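Local structure of ESX-1 secretion system protein eccD1 (Mycobacterium tuberculosis, 4KV2) at residues I10-R15 with D48-F53; W61-P66 with S86-V91; L19-A24 with Q75-A80; A4-T9 with V82-L87; V25-Y30 with P69-D74. The protein forms part of the ESX-1 type VII secretion system, which delivers virulence factors including EsxA and EsxB to host cells during infection. All blocks are in the same frame, centred on the assembly; numbering follows the deposited sequence.

How the contacts relate
All five contacts lie in one ubiquitin-like domain, a β-grasp fold whose mixed sheet has the strand order 15-22, 5-12, 86-91, 62-64, with helix 31-41 packed on it. Contacts 2 and 4 share S86 and L87 of the inner strand 86-91, which pairs with 62-64 in the first and 5-12 in the second. Contact 1, at the hairpin end of strand 5-12, closes before contact 2 opens; its centre is about 23 Å from that of contact 3. Contacts 3 and 5, centres about 8 Å apart, both touch the second subunit. Contact 4 spans nearly the whole domain and encloses contacts 1, 3 and 5 along the chain, bringing the terminal strands 5-12 and 86-91 side by side.

Contact 1. Residues I10-R15 with D48-F53; sequences ILTGRR and DVLGGF
R14 and V49 meet at the tip of the first β hairpin of this ubiquitin-like β-grasp domain, where strand 5-12 turns back into strand 15-22 and the loop after the helix comes up against the turn. The turn is a two-residue type II′ one, closed by backbone hydrogen bonds in both directions between T12 and R15. From it R14 N gives a nearly straight bond to V49 O (2.8 Å, 165° at the hydrogen). The R14 side chain then follows the same piece of loop. Its CB lies 3.5 Å from V49 O, and CG stays beside that oxygen. A bend at chi3 (-96°) swings the guanidinium across V49, whose CA sits 4.0 Å above one face, offset toward the rim. CZ is 3.8 Å from D48 O, and NH2 finishes 3.6 Å from D48 OD2. That is a long salt bridge, with the two planes 82° apart and the aspartate poorly ordered, so this end of the arginine is held loosely. G13, bare of a side chain, lets the two backbones close up, its CA 3.5 Å from L50 O. T12 turns its methyl anti to the backbone N, into the angle between L50 and F53. There CG2 touches L50 CD2 at 3.7 Å and, more tightly, F53 CB at 3.4 Å.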
# COMPACT_ATOMS: atom_id res chain seq x y z
N ILE A 10 -11.43 -7.08 0.42
CA ILE A 10 -10.82 -8.36 0.15
C ILE A 10 -11.52 -9.45 0.95
O ILE A 10 -11.59 -9.36 2.19
CB ILE A 10 -9.32 -8.39 0.54
CG1 ILE A 10 -8.56 -7.26 -0.15
CG2 ILE A 10 -8.70 -9.76 0.22
CD1 ILE A 10 -8.73 -7.19 -1.66
N LEU A 11 -12.01 -10.47 0.26
CA LEU A 11 -12.55 -11.68 0.89
C LEU A 11 -11.47 -12.75 1.09
O LEU A 11 -10.87 -13.18 0.13
CB LEU A 11 -13.65 -12.26 -0.01
CG LEU A 11 -14.46 -13.47 0.51
CD1 LEU A 11 -15.13 -13.18 1.86
CD2 LEU A 11 -15.50 -13.81 -0.54
N THR A 12 -11.26 -13.18 2.32
CA THR A 12 -10.34 -14.25 2.67
C THR A 12 -11.16 -15.25 3.49
O THR A 12 -11.37 -15.07 4.68
CB THR A 12 -9.13 -13.76 3.48
OG1 THR A 12 -8.51 -12.65 2.82
CG2 THR A 12 -8.11 -14.84 3.61
N GLY A 13 -11.63 -16.31 2.82
CA GLY A 13 -12.55 -17.27 3.42
C GLY A 13 -13.84 -16.56 3.77
O GLY A 13 -14.57 -16.13 2.87
N ARG A 14 -14.09 -16.39 5.06
CA ARG A 14 -15.31 -15.73 5.52
C ARG A 14 -15.06 -14.30 5.92
O ARG A 14 -16.00 -13.58 6.20
CB ARG A 14 -15.85 -16.42 6.77
CG ARG A 14 -16.23 -17.84 6.54
CD ARG A 14 -17.34 -18.26 7.49
NE ARG A 14 -16.85 -18.93 8.68
CZ ARG A 14 -16.32 -20.16 8.69
NH1 ARG A 14 -16.19 -20.85 7.55
NH2 ARG A 14 -15.92 -20.71 9.84
N ARG A 15 -13.79 -13.92 5.99
CA ARG A 15 -13.41 -12.62 6.50
C ARG A 15 -13.36 -11.61 5.38
O ARG A 15 -12.79 -11.87 4.32
CB ARG A 15 -12.05 -12.68 7.17
CG ARG A 15 -11.56 -11.30 7.64
CD ARG A 15 -12.46 -10.71 8.70
NE ARG A 15 -12.33 -11.43 9.96
CZ ARG A 15 -11.44 -11.16 10.91
NH1 ARG A 15 -10.56 -10.17 10.78
NH2 ARG A 15 -11.42 -11.90 12.02
N ASP A 48 -9.81 -21.78 10.03
CA ASP A 48 -11.12 -22.23 9.54
C ASP A 48 -11.97 -21.05 9.02
O ASP A 48 -12.77 -21.22 8.10
CB ASP A 48 -11.88 -23.04 10.61
CG ASP A 48 -12.40 -22.18 11.76
OD1 ASP A 48 -11.61 -21.40 12.34
OD2 ASP A 48 -13.60 -22.30 12.10
N VAL A 49 -11.78 -19.88 9.62
CA VAL A 49 -12.46 -18.66 9.21
C VAL A 49 -11.89 -18.15 7.88
O VAL A 49 -12.61 -17.60 7.05
CB VAL A 49 -12.38 -17.58 10.33
CG1 VAL A 49 -12.84 -16.21 9.84
CG2 VAL A 49 -13.22 -18.01 11.52
N LEU A 50 -10.59 -18.36 7.67
CA LEU A 50 -9.93 -17.99 6.41
C LEU A 50 -10.09 -19.01 5.30
O LEU A 50 -9.54 -18.83 4.22
CB LEU A 50 -8.44 -17.71 6.66
CG LEU A 50 -8.17 -16.60 7.68
CD1 LEU A 50 -6.67 -16.44 7.89
CD2 LEU A 50 -8.81 -15.29 7.25
N GLY A 51 -10.86 -20.08 5.53
CA GLY A 51 -11.06 -21.12 4.53
C GLY A 51 -9.74 -21.71 4.09
O GLY A 51 -9.57 -22.01 2.91
N GLY A 52 -8.80 -21.85 5.03
CA GLY A 52 -7.47 -22.37 4.74
C GLY A 52 -6.57 -21.47 3.91
O GLY A 52 -5.55 -21.94 3.42
N PHE A 53 -6.90 -20.19 3.75
CA PHE A 53 -6.16 -19.30 2.85
C PHE A 53 -4.68 -19.28 3.22
O PHE A 53 -4.33 -19.12 4.38
CB PHE A 53 -6.72 -17.87 2.86
CG PHE A 53 -6.12 -16.99 1.81
CD1 PHE A 53 -6.68 -16.91 0.56
CD2 PHE A 53 -4.94 -16.30 2.06
CE1 PHE A 53 -6.11 -16.12 -0.43
CE2 PHE A 53 -4.36 -15.50 1.07
CZ PHE A 53 -4.94 -15.43 -0.18

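Contact 2. Residues W61-P66 with S86-V91; sequences WAFARP and SLLTLV
With chi1 at 59°, T89 holds OG1 between its own backbone N and carbonyl carbon, and from there the hydroxyl donates to A64 O across the strand pair (3.0 Å). The pair is the antiparallel edge of the β-grasp sheet, strand 62-64 against strand 86-91, twisted to 140° between their directions. A62 faces V91 and A64 faces T89 as hydrogen-bonded pairs. Between them F63 and L90 form the non-hydrogen-bonded pair, which sets their side chains side by side on one face, and similar first torsions keep them running the same way. A62 N reaches V91 O at 2.8 Å, and V91 N returns to A62 O at 2.9 Å. A64 O takes two donors: T89 N, 2.6 Å away and nearly in line with the carbonyl, and T89 OG1, from above the carbonyl plane, 49° out of it. F63 CE1 packs on L90 CD2 at 3.9 Å, on the face that helix 31-41 covers through I31, V35 and L38. W61 turns a ring edge to the L90-V91 backbone. On the other face, with A62 and T89, A64 CB meets V91 CG2 at 3.9 Å. R65 NH2 also bonds to A80 O, and S86 OG to V83 O; one water joins the two, accepting from R65 NH2 at 3.2 Å and donating to S86 OG at 2.6 Å.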
# COMPACT_ATOMS: atom_id res chain seq x y z
N TRP A 61 1.07 -13.61 -7.39
CA TRP A 61 -0.19 -13.10 -6.82
C TRP A 61 -0.90 -12.12 -7.77
O TRP A 61 -0.26 -11.34 -8.45
CB TRP A 61 0.05 -12.39 -5.50
CG TRP A 61 0.38 -13.31 -4.36
CD1 TRP A 61 1.59 -13.51 -3.80
CD2 TRP A 61 -0.54 -14.14 -3.64
NE1 TRP A 61 1.50 -14.42 -2.77
CE2 TRP A 61 0.20 -14.83 -2.67
CE3 TRP A 61 -1.91 -14.37 -3.74
CZ2 TRP A 61 -0.40 -15.73 -1.76
CZ3 TRP A 61 -2.52 -15.28 -2.84
CH2 TRP A 61 -1.75 -15.94 -1.87
N ALA A 62 -2.23 -12.17 -7.79
CA ALA A 62 -3.04 -11.19 -8.55
C ALA A 62 -4.36 -11.04 -7.81
O ALA A 62 -4.69 -11.85 -6.94
CB ALA A 62 -3.28 -11.65 -9.97
N PHE A 63 -5.07 -9.97 -8.15
CA PHE A 63 -6.43 -9.76 -7.67
C PHE A 63 -7.40 -10.44 -8.63
O PHE A 63 -7.13 -10.56 -9.84
CB PHE A 63 -6.79 -8.30 -7.65
CG PHE A 63 -5.98 -7.49 -6.67
CD1 PHE A 63 -6.30 -7.50 -5.32
CD2 PHE A 63 -4.91 -6.71 -7.10
CE1 PHE A 63 -5.57 -6.73 -4.42
CE2 PHE A 63 -4.18 -5.95 -6.19
CZ PHE A 63 -4.53 -5.96 -4.85
N ALA A 64 -8.51 -10.90 -8.08
CA ALA A 64 -9.56 -11.50 -8.89
C ALA A 64 -10.90 -11.20 -8.25
O ALA A 64 -11.04 -11.17 -7.02
CB ALA A 64 -9.37 -13.00 -9.01
N ARG A 65 -11.90 -10.99 -9.09
CA ARG A 65 -13.26 -11.01 -8.59
C ARG A 65 -13.58 -12.43 -8.14
O ARG A 65 -13.07 -13.37 -8.73
CB ARG A 65 -14.22 -10.54 -9.67
CG ARG A 65 -14.15 -9.03 -9.85
CD ARG A 65 -15.25 -8.55 -10.77
NE ARG A 65 -15.15 -7.14 -11.09
CZ ARG A 65 -14.49 -6.62 -12.12
NH1 ARG A 65 -13.83 -7.39 -12.98
NH2 ARG A 65 -14.53 -5.30 -12.30
N PRO A 66 -14.38 -12.60 -7.07
CA PRO A 66 -14.51 -13.96 -6.53
C PRO A 66 -14.91 -15.02 -7.54
O PRO A 66 -15.92 -14.88 -8.22
CB PRO A 66 -15.61 -13.81 -5.46
CG PRO A 66 -15.51 -12.38 -5.02
CD PRO A 66 -15.14 -11.62 -6.27
N SER A 86 -16.20 -2.85 -4.35
CA SER A 86 -16.10 -4.14 -5.04
C SER A 86 -15.40 -5.17 -4.16
O SER A 86 -14.41 -4.85 -3.47
CB SER A 86 -15.28 -4.01 -6.33
OG SER A 86 -15.98 -3.37 -7.39
N LEU A 87 -15.88 -6.41 -4.23
CA LEU A 87 -15.22 -7.54 -3.58
C LEU A 87 -14.15 -8.07 -4.53
O LEU A 87 -14.42 -8.39 -5.70
CB LEU A 87 -16.18 -8.72 -3.30
CG LEU A 87 -17.18 -8.67 -2.17
CD1 LEU A 87 -17.70 -10.07 -1.85
CD2 LEU A 87 -16.54 -8.07 -0.94
N LEU A 88 -12.95 -8.20 -3.99
CA LEU A 88 -11.87 -8.91 -4.64
C LEU A 88 -11.30 -10.03 -3.78
O LEU A 88 -11.49 -10.09 -2.55
CB LEU A 88 -10.76 -7.90 -5.02
CG LEU A 88 -11.14 -6.84 -6.06
CD1 LEU A 88 -10.00 -5.84 -6.30
CD2 LEU A 88 -11.53 -7.46 -7.37
N THR A 89 -10.60 -10.94 -4.45
CA THR A 89 -9.85 -12.00 -3.77
C THR A 89 -8.37 -11.90 -4.17
O THR A 89 -8.04 -11.19 -5.13
CB THR A 89 -10.40 -13.40 -4.09
OG1 THR A 89 -10.34 -13.63 -5.51
CG2 THR A 89 -11.84 -13.54 -3.62
N LEU A 90 -7.50 -12.57 -3.43
CA LEU A 90 -6.10 -12.69 -3.81
C LEU A 90 -5.87 -14.12 -4.27
O LEU A 90 -6.24 -15.07 -3.58
CB LEU A 90 -5.17 -12.35 -2.64
CG LEU A 90 -4.99 -10.86 -2.37
CD1 LEU A 90 -4.41 -10.69 -0.97
CD2 LEU A 90 -4.09 -10.26 -3.45
N VAL A 91 -5.28 -14.28 -5.46
CA VAL A 91 -5.09 -15.59 -6.06
C VAL A 91 -3.67 -15.74 -6.58
O VAL A 91 -3.07 -14.76 -6.99
CB VAL A 91 -6.11 -15.85 -7.21
CG1 VAL A 91 -7.53 -15.85 -6.66
CG2 VAL A 91 -5.99 -14.83 -8.33
O HOH W 1 -16.23 -3.94 -9.91

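Contact 3. Residues L19-A24 with Q75-A80; sequences LVLPAA and QSLDDA
The ST motif at S76, which starts a short helical turn, is where A23 docks after strand 15-22. A23 O accepts from D78 N (3.0 Å), which lies in the carbonyl plane with an angle of 155° at the hydrogen, and S76 CB presses against the same oxygen at 3.4 Å. With chi1 at 65°, S76 OG is placed to accept from D79 N at 3.0 Å. In return, D79 OD2 accepts from S76 N, also at 3.0 Å, from above the carboxylate plane. The two bonds run in opposite directions between S76 and D79 and hold the turn. D78 brings its carboxylate alongside A23, OD1 lying 3.5 Å from A23 CB. In the β-grasp fold this loop closes off the end of the hairpin's outer strand, and two waters fill in the polar joins, one linking P22 O to L77 N and the other A24 O to S76 OG. On the inner side the L77 side chain crosses L21 obliquely, L77 CD1 touching L21 CB at 3.8 Å, with Y30 packed against both. On the outside, V20 packs on V20, and P22 on V37, of the second subunit.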
# COMPACT_ATOMS: atom_id res chain seq x y z
N LEU A 19 -9.96 -2.25 2.16
CA LEU A 19 -8.71 -1.54 1.82
C LEU A 19 -8.98 -0.31 0.97
O LEU A 19 -10.05 -0.19 0.36
CB LEU A 19 -7.77 -2.44 1.01
CG LEU A 19 -7.41 -3.80 1.61
CD1 LEU A 19 -6.56 -4.54 0.59
CD2 LEU A 19 -6.67 -3.65 2.94
N VAL A 20 -8.01 0.59 0.94
CA VAL A 20 -8.00 1.74 0.03
C VAL A 20 -6.75 1.60 -0.84
O VAL A 20 -5.65 1.66 -0.32
CB VAL A 20 -7.95 3.07 0.78
CG1 VAL A 20 -7.97 4.25 -0.18
CG2 VAL A 20 -9.10 3.18 1.77
N LEU A 21 -6.95 1.42 -2.14
CA LEU A 21 -5.87 1.12 -3.05
C LEU A 21 -5.78 2.19 -4.12
O LEU A 21 -6.76 2.84 -4.42
CB LEU A 21 -6.13 -0.24 -3.71
CG LEU A 21 -6.22 -1.44 -2.77
CD1 LEU A 21 -6.54 -2.71 -3.53
CD2 LEU A 21 -4.95 -1.56 -1.97
N PRO A 22 -4.59 2.35 -4.71
CA PRO A 22 -4.47 3.28 -5.84
C PRO A 22 -5.35 2.84 -7.01
O PRO A 22 -5.26 1.67 -7.47
CB PRO A 22 -3.01 3.17 -6.24
CG PRO A 22 -2.31 2.46 -5.14
CD PRO A 22 -3.34 1.63 -4.43
N ALA A 23 -6.12 3.78 -7.53
CA ALA A 23 -7.03 3.50 -8.62
C ALA A 23 -6.37 3.42 -10.00
O ALA A 23 -6.85 2.67 -10.82
CB ALA A 23 -8.13 4.56 -8.66
N ALA A 24 -5.31 4.20 -10.25
CA ALA A 24 -4.82 4.44 -11.62
C ALA A 24 -3.42 3.86 -11.91
O ALA A 24 -2.95 3.91 -13.04
CB ALA A 24 -4.86 5.93 -11.92
N GLN A 75 -2.55 -3.83 -15.51
CA GLN A 75 -3.67 -2.90 -15.55
C GLN A 75 -3.90 -2.33 -14.16
O GLN A 75 -3.51 -2.92 -13.18
CB GLN A 75 -4.93 -3.61 -16.06
CG GLN A 75 -4.95 -3.77 -17.56
CD GLN A 75 -6.21 -4.47 -18.06
OE1 GLN A 75 -7.31 -4.36 -17.48
NE2 GLN A 75 -6.06 -5.21 -19.15
N SER A 76 -4.50 -1.14 -14.12
CA SER A 76 -4.95 -0.51 -12.89
C SER A 76 -6.35 -1.01 -12.57
O SER A 76 -7.04 -1.59 -13.43
CB SER A 76 -5.00 1.01 -13.08
OG SER A 76 -6.00 1.35 -14.07
N LEU A 77 -6.78 -0.81 -11.32
CA LEU A 77 -8.19 -1.08 -10.94
C LEU A 77 -9.21 -0.32 -11.81
O LEU A 77 -10.28 -0.85 -12.13
CB LEU A 77 -8.40 -0.76 -9.47
CG LEU A 77 -7.66 -1.67 -8.48
CD1 LEU A 77 -7.75 -1.06 -7.10
CD2 LEU A 77 -8.26 -3.08 -8.45
N ASP A 78 -8.87 0.91 -12.22
CA ASP A 78 -9.73 1.67 -13.13
C ASP A 78 -9.85 0.97 -14.48
O ASP A 78 -10.94 0.81 -15.01
CB ASP A 78 -9.20 3.08 -13.38
CG ASP A 78 -9.41 4.03 -12.21
OD1 ASP A 78 -10.27 3.82 -11.34
OD2 ASP A 78 -8.70 5.06 -12.19
N ASP A 79 -8.70 0.57 -15.04
CA ASP A 79 -8.64 -0.16 -16.32
C ASP A 79 -9.53 -1.40 -16.24
O ASP A 79 -10.25 -1.70 -17.18
CB ASP A 79 -7.22 -0.64 -16.65
CG ASP A 79 -6.25 0.48 -16.97
OD1 ASP A 79 -6.66 1.58 -17.42
OD2 ASP A 79 -5.03 0.24 -16.77
N ALA A 80 -9.48 -2.11 -15.11
CA ALA A 80 -10.26 -3.33 -14.92
C ALA A 80 -11.71 -3.09 -14.56
O ALA A 80 -12.46 -4.05 -14.33
CB ALA A 80 -9.61 -4.21 -13.84
O HOH W 2 -4.85 0.06 -9.35
O HOH W 3 -5.45 3.78 -15.12

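Contact 4. Residues A4-T9 with V82-L87; sequences ATTRVT and VVDGSL
V82 crosses V8 at about a right angle, V82 CG1 touching V8 CG1 at 4.0 Å, while V82 O reaches T6 OG1 through a water. V83 begins a type II turn, and its O is gripped from one face by both S86 N and S86 OG. D84 comes next, its first torsion (chi1 -72°) bringing OD1 round to R7 N. OD1 accepts from R7 N on the anti side of the carboxylate, 2.9 Å and almost straight at 174°. G85, at positive phi, sends its N to R7 O over 2.6 Å, from above the carbonyl plane. S86 O receives T9 N at 2.9 Å, and T9 with L87 forms the parallel pair. Their side chains lie alongside, L87 CD2 being 3.6 Å from T9 CG2, whereas T9 OG1 bonds to D18. Strand 86-91 thus enters the β-grasp sheet parallel to strand 5-12, which has strand 15-22 on its far side, and has strand 62-64, antiparallel, on its other edge.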
# COMPACT_ATOMS: atom_id res chain seq x y z
N ALA A 4 -5.57 9.28 -7.10
CA ALA A 4 -6.89 8.69 -7.08
C ALA A 4 -6.84 7.34 -6.35
O ALA A 4 -5.86 6.60 -6.49
CB ALA A 4 -7.38 8.47 -8.50
N THR A 5 -7.90 7.04 -5.60
CA THR A 5 -7.99 5.78 -4.86
C THR A 5 -9.35 5.12 -5.08
O THR A 5 -10.31 5.76 -5.50
CB THR A 5 -7.80 6.00 -3.34
OG1 THR A 5 -8.72 7.00 -2.92
CG2 THR A 5 -6.40 6.43 -2.98
N THR A 6 -9.40 3.82 -4.77
CA THR A 6 -10.62 3.05 -4.84
C THR A 6 -10.74 2.20 -3.58
O THR A 6 -9.75 1.62 -3.09
CB THR A 6 -10.67 2.14 -6.11
OG1 THR A 6 -10.63 2.94 -7.30
CG2 THR A 6 -11.93 1.28 -6.15
N ARG A 7 -11.95 2.14 -3.06
CA ARG A 7 -12.27 1.30 -1.92
C ARG A 7 -12.60 -0.10 -2.41
O ARG A 7 -13.50 -0.26 -3.23
CB ARG A 7 -13.49 1.84 -1.16
CG ARG A 7 -13.16 2.81 -0.04
CD ARG A 7 -12.36 3.97 -0.58
NE ARG A 7 -11.99 4.95 0.43
CZ ARG A 7 -11.32 6.05 0.14
NH1 ARG A 7 -10.97 6.26 -1.13
NH2 ARG A 7 -10.99 6.90 1.08
N VAL A 8 -11.86 -1.08 -1.92
CA VAL A 8 -12.15 -2.47 -2.22
C VAL A 8 -12.24 -3.25 -0.93
O VAL A 8 -11.71 -2.81 0.10
CB VAL A 8 -11.12 -3.12 -3.18
CG1 VAL A 8 -11.01 -2.31 -4.47
CG2 VAL A 8 -9.79 -3.30 -2.51
N THR A 9 -12.94 -4.37 -0.98
CA THR A 9 -13.02 -5.26 0.16
C THR A 9 -12.41 -6.58 -0.31
O THR A 9 -12.83 -7.13 -1.33
CB THR A 9 -14.47 -5.48 0.56
OG1 THR A 9 -15.07 -4.24 0.99
CG2 THR A 9 -14.56 -6.51 1.67
N VAL A 82 -12.98 -1.73 -11.83
CA VAL A 82 -13.30 -1.98 -10.43
C VAL A 82 -13.82 -0.69 -9.78
O VAL A 82 -13.17 0.35 -9.85
CB VAL A 82 -12.06 -2.52 -9.67
CG1 VAL A 82 -12.37 -2.73 -8.20
CG2 VAL A 82 -11.59 -3.82 -10.29
N VAL A 83 -14.98 -0.79 -9.13
CA VAL A 83 -15.68 0.36 -8.55
C VAL A 83 -15.59 0.31 -7.04
O VAL A 83 -15.30 -0.75 -6.49
CB VAL A 83 -17.17 0.42 -9.00
CG1 VAL A 83 -17.27 0.53 -10.51
CG2 VAL A 83 -17.97 -0.81 -8.54
N ASP A 84 -15.82 1.45 -6.38
CA ASP A 84 -15.81 1.49 -4.91
C ASP A 84 -16.70 0.40 -4.27
O ASP A 84 -17.85 0.21 -4.69
CB ASP A 84 -16.26 2.85 -4.36
CG ASP A 84 -15.22 3.94 -4.56
OD1 ASP A 84 -14.02 3.69 -4.42
OD2 ASP A 84 -15.62 5.08 -4.84
N GLY A 85 -16.13 -0.29 -3.28
CA GLY A 85 -16.83 -1.33 -2.54
C GLY A 85 -16.81 -2.72 -3.18
O GLY A 85 -17.35 -3.68 -2.61
N SER A 86 -16.20 -2.85 -4.35
CA SER A 86 -16.10 -4.14 -5.04
C SER A 86 -15.40 -5.17 -4.16
O SER A 86 -14.41 -4.85 -3.47
CB SER A 86 -15.28 -4.01 -6.33
OG SER A 86 -15.98 -3.37 -7.39
N LEU A 87 -15.88 -6.41 -4.23
CA LEU A 87 -15.22 -7.54 -3.58
C LEU A 87 -14.15 -8.07 -4.53
O LEU A 87 -14.42 -8.39 -5.70
CB LEU A 87 -16.18 -8.72 -3.30
CG LEU A 87 -17.18 -8.67 -2.17
CD1 LEU A 87 -17.70 -10.07 -1.85
CD2 LEU A 87 -16.54 -8.07 -0.94
O HOH W 4 -12.65 5.98 -3.94
O HOH W 5 -10.77 1.72 -9.74
O HOH W 6 -17.56 -4.06 0.02

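Contact 5. Residues V25-Y30 with P69-D74; sequences VPMETY and PPLKLD
E28 N and L73 O make the one hydrogen bond between residues 25-30 and 69-74, 2.9 Å long, with the donor in the carbonyl plane on a lone pair. With chi1 at 59°, the E28 side chain folds back over that same carbonyl, E28 CG lying 3.3 Å from L73 O. Its carboxylate then runs past the D74 backbone, E28 OE2 coming 4.0 Å from D74 CB. The two acids keep their charged ends apart, E28 OE2 being 6.0 Å from D74 OD2. M27 and L73 supply most of the apolar part. L73 CB lies 3.9 Å from E28 CB. A bend at chi3 (-90°) lays the methionine methyl across the backbone, M27 CE being 3.3 Å from K72 O and 3.8 Å from L71 CB. One shell out, P26 O accepts from both T29 N and T29 OG1, which reach it from the same face and tie down the turn that presents E28 N. M27 O sits 3.9 Å above the centre of the Y30 ring. Y30 stands at the N-cap position, right before helix 31-41, and its O is hydrogen-bonded to T34 OG1. M27 also packs on F63 and L77, and M27 N to Q75 O continues the join. P26 and T29 touch E40 and A36 of the second subunit. The contact thus joins the crossing from the first hairpin into the helix to the loop between strands 62-64 and 86-91 of the ubiquitin-like β-grasp fold.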
# COMPACT_ATOMS: atom_id res chain seq x y z
N VAL A 25 -2.80 3.27 -10.89
CA VAL A 25 -1.47 2.68 -10.97
C VAL A 25 -1.64 1.18 -11.22
O VAL A 25 -2.55 0.57 -10.66
CB VAL A 25 -0.76 2.91 -9.63
CG1 VAL A 25 0.58 2.22 -9.56
CG2 VAL A 25 -0.60 4.40 -9.39
N PRO A 26 -0.75 0.58 -12.01
CA PRO A 26 -0.88 -0.85 -12.26
C PRO A 26 -0.87 -1.67 -10.98
O PRO A 26 -0.13 -1.38 -10.04
CB PRO A 26 0.34 -1.17 -13.14
CG PRO A 26 0.56 0.09 -13.89
CD PRO A 26 0.31 1.16 -12.86
N MET A 27 -1.72 -2.68 -10.95
CA MET A 27 -1.83 -3.58 -9.80
C MET A 27 -0.50 -4.24 -9.40
O MET A 27 -0.24 -4.37 -8.21
CB MET A 27 -2.89 -4.63 -10.07
CG MET A 27 -4.33 -4.14 -9.88
SD MET A 27 -5.62 -5.28 -10.41
CE MET A 27 -5.88 -4.81 -12.12
N GLU A 28 0.34 -4.58 -10.36
CA GLU A 28 1.67 -5.17 -10.07
C GLU A 28 2.56 -4.29 -9.17
O GLU A 28 3.43 -4.81 -8.48
CB GLU A 28 2.43 -5.54 -11.37
CG GLU A 28 2.70 -4.40 -12.32
CD GLU A 28 3.05 -4.83 -13.75
OE1 GLU A 28 3.00 -6.04 -14.07
OE2 GLU A 28 3.38 -3.93 -14.56
N THR A 29 2.32 -2.98 -9.16
CA THR A 29 3.15 -2.02 -8.43
C THR A 29 2.97 -2.15 -6.90
O THR A 29 3.90 -1.90 -6.14
CB THR A 29 2.82 -0.56 -8.85
OG1 THR A 29 2.79 -0.48 -10.29
CG2 THR A 29 3.87 0.40 -8.32
N TYR A 30 1.79 -2.60 -6.48
CA TYR A 30 1.49 -2.67 -5.05
C TYR A 30 0.95 -3.99 -4.57
O TYR A 30 0.72 -4.17 -3.38
CB TYR A 30 0.51 -1.53 -4.66
CG TYR A 30 -0.81 -1.58 -5.40
CD1 TYR A 30 -1.88 -2.34 -4.92
CD2 TYR A 30 -0.99 -0.85 -6.56
CE1 TYR A 30 -3.08 -2.39 -5.60
CE2 TYR A 30 -2.20 -0.87 -7.25
CZ TYR A 30 -3.25 -1.64 -6.76
OH TYR A 30 -4.43 -1.68 -7.45
N PRO A 69 -11.37 -15.53 -13.40
CA PRO A 69 -9.95 -15.49 -13.71
C PRO A 69 -9.33 -14.18 -13.21
O PRO A 69 -10.03 -13.20 -13.09
CB PRO A 69 -9.92 -15.57 -15.23
CG PRO A 69 -11.16 -16.32 -15.57
CD PRO A 69 -12.19 -15.81 -14.60
N PRO A 70 -8.02 -14.18 -12.90
CA PRO A 70 -7.40 -13.02 -12.30
C PRO A 70 -7.25 -11.83 -13.24
O PRO A 70 -6.98 -11.98 -14.44
CB PRO A 70 -6.01 -13.53 -11.89
CG PRO A 70 -5.74 -14.69 -12.78
CD PRO A 70 -7.09 -15.31 -13.03
N LEU A 71 -7.40 -10.65 -12.66
CA LEU A 71 -7.14 -9.41 -13.36
C LEU A 71 -5.69 -9.30 -13.79
O LEU A 71 -4.79 -9.69 -13.06
CB LEU A 71 -7.51 -8.19 -12.47
CG LEU A 71 -8.93 -8.21 -11.87
CD1 LEU A 71 -9.17 -6.97 -11.01
CD2 LEU A 71 -9.94 -8.29 -12.99
N LYS A 72 -5.50 -8.73 -14.98
CA LYS A 72 -4.16 -8.43 -15.51
C LYS A 72 -3.38 -7.49 -14.59
O LYS A 72 -3.84 -6.37 -14.26
CB LYS A 72 -4.24 -7.85 -16.93
CG LYS A 72 -4.82 -8.80 -17.96
CD LYS A 72 -3.80 -9.87 -18.36
CE LYS A 72 -4.47 -11.06 -19.02
NZ LYS A 72 -4.87 -10.75 -20.42
N LEU A 73 -2.19 -7.94 -14.20
CA LEU A 73 -1.33 -7.19 -13.29
C LEU A 73 -0.77 -5.91 -13.88
O LEU A 73 -0.42 -4.98 -13.13
CB LEU A 73 -0.16 -8.08 -12.83
CG LEU A 73 -0.52 -9.09 -11.74
CD1 LEU A 73 0.52 -10.20 -11.72
CD2 LEU A 73 -0.63 -8.43 -10.39
N ASP A 74 -0.68 -5.82 -15.20
CA ASP A 74 -0.25 -4.56 -15.83
C ASP A 74 -1.35 -3.51 -15.99
O ASP A 74 -1.11 -2.43 -16.52
CB ASP A 74 0.49 -4.81 -17.15
CG ASP A 74 -0.38 -5.42 -18.23
OD1 ASP A 74 -1.55 -5.79 -18.01
OD2 ASP A 74 0.13 -5.56 -19.34